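Local coordinates for vacuolar aminopeptidase 1 (Saccharomyces cerevisiae S288c, PDB 4R8F), which removes amino acids, preferably neutral or hydrophobic ones, from the N-termini of peptides in the vacuole and is the major cargo of the cytoplasm-to-vacuole targeting pathway, at residues I61-N66 against L300-A305; G86-A91 against S339-H344. One frame throughout, in Å; residues are numbered along the deposited sequence.

How the contacts relate
Both contacts reach the same mixed β-sheet, and their centres lie about 15 Å apart. Contact 2 is in the active site. It joins the ends of strands 83-88 and 336-340 and holds two ligands of zinc 1, H88 and D341. Contact 1 lies to one side, where the turn after strand 56-62 meets the loop between strand 286-292 and helix 309-321. The side chain of N66 is about 8 Å from that of H88, and that of Q303 about 10 Å from that of E295, which binds both zincs. The two contacts touch directly, with T65 O 3.5 Å from V89 CG2. Contact 1 also reaches a second subunit of the dodecamer.

Contact 1. Residues I61-N66 against L300-A305; sequences IRNGTN and LTRQGA
R62 reaches across to R302 with most of its length. From CB the chain leaves with CG anti to the backbone N (chi1 -177°). CG lies over one face of the R302 guanidinium, 3.7 Å from R302 NH1 and offset toward its rim. CD passes 3.1 Å from R302 O. The chain bends at chi3. NE turns to a salt bridge with E43. At the tip, R62 NH1 donates to R302 O at 2.7 Å. The bond is nearly straight (162°) and lies in both the guanidinium and the carbonyl plane. G307 O also takes a bond from NH1. The two guanidinium planes are only 17° apart, yet they do not stack. E43 probably eases their like charges, while R302 NH1 bonds G421 O of a second subunit.

N63 CB packs against Q303 CG at 3.4 Å. N63 ND2 donates to T65 OG1 at 3.1 Å and to T378 O of the second subunit. N63 OD1 bonds R423 there. D293 also bonds T65 OG1. N66 CG lies 3.3 Å from Q303 O, and N66 ND2 bonds L291 O. The turn joins strands 56-62 and 66-72 as a β-hairpin. T65 and N66 both face R62, which makes a classic β-bulge.

Contact 2. Residues G86-A91 against S339-H344; sequences GSHVDA and SADVNH
H88 and D341 meet through two different first torsions. In H88, CG sits between the backbone N and the carbonyl carbon (chi1 65°), which swings the ring across to the neighbouring chain segment. In D341, CG is anti to the backbone N (chi1 -159°), and the carboxylate comes to the ring edge. H88 NE2 donates to D341 OD1 at 2.9 Å. The ring and carboxylate planes stand at 89°. H88 NE2 meets OD1 from above the carboxylate plane, and OD1 is tilted somewhat out of the ring plane. V342 N bonds the same OD1 at 2.8 Å from the opposite face, so two donors hold the oxygen between them. On the far edge of the ring, H88 ND1 makes weak bonds to D90 O at 3.3 Å and to D90 OD1 at 3.1 Å. These bonds help fix the rotation of the imidazole.

Strands 83-88 and 336-340 run parallel and side by side in the central sheet. H88 ends the first strand, and D341 follows the second. Zinc ligands gathered at these strand ends are characteristic of M18 and related zinc exopeptidases. H88 and D341 both belong to the zinc 1 site, together with D259, E295 and E296. Replacing D341 with alanine would probably leave H88 NE2 and V342 N without their shared acceptor and zinc 1 short of a ligand.

Two residues before H88 and D341, G86 and S339 form a parallel bridge. A340 N donates to G86 O at 2.6 Å, almost head-on to the carbonyl, while G86 also bonds L338 on the other side of S339. A340 CB lies 3.5 Å from G86 O. S87 CA makes a C-H...O contact with A340 O at 3.6 Å. The hydroxyl of S87 is hydrogen-bonded to D260 and S264 of helix 258-276.

Contact 1. Residues I61-N66 against L300-A305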
loop_
_atom_site.group_PDB
_atom_site.type_symbol
_atom_site.label_atom_id
_atom_site.label_comp_id
_atom_site.label_asym_id
_atom_site.label_seq_id
_atom_site.Cartn_x
_atom_site.Cartn_y
_atom_site.Cartn_z
ATOM N N ILE A 61 25.776 0.720 52.269
ATOM C CA ILE A 61 24.956 -0.015 51.311
ATOM C C ILE A 61 23.485 0.385 51.412
ATOM O O ILE A 61 22.932 0.473 52.503
ATOM C CB ILE A 61 25.053 -1.534 51.540
ATOM C CG1 ILE A 61 26.498 -2.018 51.384
ATOM C CG2 ILE A 61 24.158 -2.282 50.555
ATOM C CD1 ILE A 61 26.715 -3.437 51.866
ATOM N N ARG A 62 22.855 0.611 50.263
ATOM C CA ARG A 62 21.416 0.843 50.202
ATOM C C ARG A 62 20.763 -0.297 49.422
ATOM O O ARG A 62 21.159 -0.587 48.290
ATOM C CB ARG A 62 21.119 2.196 49.549
ATOM C CG ARG A 62 19.646 2.573 49.512
ATOM C CD ARG A 62 19.449 3.903 48.801
ATOM N NE ARG A 62 19.928 5.018 49.610
ATOM C CZ ARG A 62 20.030 6.281 49.203
ATOM N NH1 ARG A 62 19.707 6.640 47.965
ATOM N NH2 ARG A 62 20.472 7.200 50.050
ATOM N N ASN A 63 19.799 -0.964 50.054
ATOM C CA ASN A 63 18.965 -1.981 49.403
ATOM C C ASN A 63 19.680 -3.292 49.030
ATOM O O ASN A 63 19.077 -4.178 48.429
ATOM C CB ASN A 63 18.325 -1.374 48.151
ATOM C CG ASN A 63 17.115 -2.148 47.675
ATOM O OD1 ASN A 63 16.125 -2.274 48.397
ATOM N ND2 ASN A 63 17.182 -2.668 46.451
ATOM N N GLY A 64 20.955 -3.418 49.385
ATOM C CA GLY A 64 21.772 -4.559 48.965
ATOM C C GLY A 64 22.208 -4.504 47.511
ATOM O O GLY A 64 22.815 -5.453 47.014
ATOM N N THR A 65 21.893 -3.405 46.825
ATOM C CA THR A 65 22.186 -3.259 45.398
ATOM C C THR A 65 22.860 -1.924 45.046
ATOM O O THR A 65 23.186 -1.678 43.883
ATOM C CB THR A 65 20.892 -3.391 44.564
ATOM O OG1 THR A 65 19.941 -2.399 44.973
ATOM C CG2 THR A 65 20.276 -4.775 44.736
ATOM N N ASN A 66 23.079 -1.072 46.046
ATOM C CA ASN A 66 23.626 0.257 45.836
ATOM C C ASN A 66 24.692 0.450 46.905
ATOM O O ASN A 66 24.376 0.502 48.093
ATOM C CB ASN A 66 22.493 1.295 45.938
ATOM C CG ASN A 66 22.942 2.741 45.692
ATOM O OD1 ASN A 66 22.251 3.675 46.109
ATOM N ND2 ASN A 66 24.069 2.940 45.016
ATOM N N LEU A 300 15.862 6.497 37.946
ATOM C CA LEU A 300 14.968 7.238 38.843
ATOM C C LEU A 300 14.358 6.310 39.897
ATOM O O LEU A 300 13.149 6.093 39.940
ATOM C CB LEU A 300 13.875 7.968 38.051
ATOM C CG LEU A 300 13.096 9.046 38.821
ATOM C CD1 LEU A 300 13.920 10.308 39.041
ATOM C CD2 LEU A 300 11.811 9.388 38.090
ATOM N N THR A 301 15.226 5.761 40.741
ATOM C CA THR A 301 14.824 4.978 41.905
ATOM C C THR A 301 15.711 5.435 43.055
ATOM O O THR A 301 16.704 6.125 42.827
ATOM C CB THR A 301 15.023 3.471 41.666
ATOM O OG1 THR A 301 16.416 3.151 41.726
ATOM C CG2 THR A 301 14.480 3.061 40.304
ATOM N N ARG A 302 15.377 5.046 44.281
ATOM C CA ARG A 302 16.197 5.433 45.435
ATOM C C ARG A 302 17.560 4.716 45.459
ATOM O O ARG A 302 18.479 5.180 46.119
ATOM C CB ARG A 302 15.447 5.197 46.752
ATOM C CG ARG A 302 15.571 3.785 47.281
ATOM C CD ARG A 302 14.828 3.592 48.581
ATOM N NE ARG A 302 15.159 2.288 49.150
ATOM C CZ ARG A 302 15.837 2.072 50.279
ATOM N NH1 ARG A 302 16.263 3.068 51.048
ATOM N NH2 ARG A 302 16.065 0.819 50.651
ATOM N N GLN A 303 17.676 3.591 44.750
ATOM C CA GLN A 303 18.949 2.865 44.619
ATOM C C GLN A 303 19.714 3.277 43.368
ATOM O O GLN A 303 20.845 2.837 43.158
ATOM C CB GLN A 303 18.724 1.352 44.538
ATOM C CG GLN A 303 17.765 0.780 45.565
ATOM C CD GLN A 303 16.334 0.704 45.067
ATOM O OE1 GLN A 303 16.082 0.489 43.879
ATOM N NE2 GLN A 303 15.385 0.870 45.980
ATOM N N GLY A 304 19.081 4.081 42.520
ATOM C CA GLY A 304 19.696 4.538 41.284
ATOM C C GLY A 304 20.463 5.820 41.494
ATOM O O GLY A 304 20.474 6.369 42.591
ATOM N N ALA A 305 21.088 6.302 40.427
ATOM C CA ALA A 305 21.896 7.527 40.459
ATOM C C ALA A 305 21.123 8.744 40.969
ATOM O O ALA A 305 21.695 9.617 41.621
ATOM C CB ALA A 305 22.472 7.811 39.079
#

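Contact 2. Residues G86-A91 against S339-H344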
loop_
_atom_site.group_PDB
_atom_site.type_symbol
_atom_site.label_atom_id
_atom_site.label_comp_id
_atom_site.label_asym_id
_atom_site.label_seq_id
_atom_site.Cartn_x
_atom_site.Cartn_y
_atom_site.Cartn_z
ATOM N N GLY A 86 31.634 6.894 39.391
ATOM C CA GLY A 86 30.261 6.410 39.478
ATOM C C GLY A 86 30.013 5.391 38.382
ATOM O O GLY A 86 30.395 5.600 37.232
ATOM N N SER A 87 29.371 4.286 38.740
ATOM C CA SER A 87 29.116 3.203 37.800
ATOM C C SER A 87 27.856 2.459 38.220
ATOM O O SER A 87 27.289 2.744 39.274
ATOM C CB SER A 87 30.307 2.249 37.777
ATOM O OG SER A 87 30.217 1.357 36.681
ATOM N N HIS A 88 27.407 1.516 37.395
ATOM C CA HIS A 88 26.226 0.732 37.749
ATOM C C HIS A 88 26.521 -0.762 37.781
ATOM O O HIS A 88 27.394 -1.254 37.064
ATOM C CB HIS A 88 25.013 1.085 36.870
ATOM C CG HIS A 88 25.166 0.741 35.419
ATOM N ND1 HIS A 88 24.676 -0.430 34.878
ATOM C CD2 HIS A 88 25.702 1.435 34.386
ATOM C CE1 HIS A 88 24.924 -0.455 33.581
ATOM N NE2 HIS A 88 25.545 0.665 33.257
ATOM N N VAL A 89 25.806 -1.462 38.659
ATOM C CA VAL A 89 25.999 -2.897 38.864
ATOM C C VAL A 89 24.801 -3.754 38.439
ATOM O O VAL A 89 24.916 -4.981 38.401
ATOM C CB VAL A 89 26.376 -3.231 40.330
ATOM C CG1 VAL A 89 27.821 -2.839 40.604
ATOM C CG2 VAL A 89 25.419 -2.581 41.327
ATOM N N ASP A 90 23.662 -3.132 38.129
ATOM C CA ASP A 90 22.541 -3.879 37.554
ATOM C C ASP A 90 22.874 -4.247 36.117
ATOM O O ASP A 90 23.614 -3.539 35.431
ATOM C CB ASP A 90 21.217 -3.102 37.622
ATOM C CG ASP A 90 21.199 -1.875 36.727
ATOM O OD1 ASP A 90 22.217 -1.145 36.693
ATOM O OD2 ASP A 90 20.156 -1.631 36.074
ATOM N N ALA A 91 22.337 -5.378 35.683
ATOM C CA ALA A 91 22.546 -5.878 34.335
ATOM C C ALA A 91 21.220 -6.358 33.790
ATOM O O ALA A 91 20.279 -6.585 34.548
ATOM C CB ALA A 91 23.556 -7.016 34.349
ATOM N N SER A 339 31.860 9.365 35.366
ATOM C CA SER A 339 30.655 8.579 35.203
ATOM C C SER A 339 31.008 7.416 34.297
ATOM O O SER A 339 31.021 7.546 33.076
ATOM C CB SER A 339 29.552 9.428 34.588
ATOM O OG SER A 339 28.484 8.617 34.164
ATOM N N ALA A 340 31.320 6.281 34.905
ATOM C CA ALA A 340 31.893 5.167 34.171
ATOM C C ALA A 340 30.813 4.247 33.630
ATOM O O ALA A 340 30.202 3.495 34.389
ATOM C CB ALA A 340 32.855 4.392 35.059
ATOM N N ASP A 341 30.569 4.325 32.324
ATOM C CA ASP A 341 29.697 3.369 31.647
ATOM C C ASP A 341 30.218 3.018 30.252
ATOM O O ASP A 341 30.841 3.841 29.577
ATOM C CB ASP A 341 28.258 3.887 31.575
ATOM C CG ASP A 341 27.242 2.768 31.368
ATOM O OD1 ASP A 341 27.627 1.575 31.416
ATOM O OD2 ASP A 341 26.048 3.081 31.165
ATOM N N VAL A 342 29.930 1.789 29.829
ATOM C CA VAL A 342 30.568 1.197 28.657
ATOM C C VAL A 342 30.187 1.890 27.352
ATOM O O VAL A 342 29.068 2.379 27.192
ATOM C CB VAL A 342 30.269 -0.318 28.534
ATOM C CG1 VAL A 342 30.599 -1.044 29.833
ATOM C CG2 VAL A 342 28.822 -0.565 28.135
ATOM N N ASN A 343 31.151 1.923 26.436
ATOM C CA ASN A 343 30.966 2.425 25.080
ATOM C C ASN A 343 30.985 1.244 24.110
ATOM O O ASN A 343 31.101 0.091 24.531
ATOM C CB ASN A 343 32.080 3.421 24.736
ATOM C CG ASN A 343 31.804 4.815 25.270
ATOM O OD1 ASN A 343 30.812 5.452 24.901
ATOM N ND2 ASN A 343 32.693 5.308 26.131
ATOM N N HIS A 344 30.876 1.531 22.818
ATOM C CA HIS A 344 30.812 0.486 21.808
ATOM C C HIS A 344 32.130 0.320 21.094
ATOM O O HIS A 344 32.660 1.269 20.523
ATOM C CB HIS A 344 29.721 0.802 20.797
ATOM C CG HIS A 344 28.373 0.950 21.421
ATOM N ND1 HIS A 344 28.018 2.055 22.161
ATOM C CD2 HIS A 344 27.306 0.119 21.446
ATOM C CE1 HIS A 344 26.783 1.907 22.602
ATOM N NE2 HIS A 344 26.327 0.742 22.181
#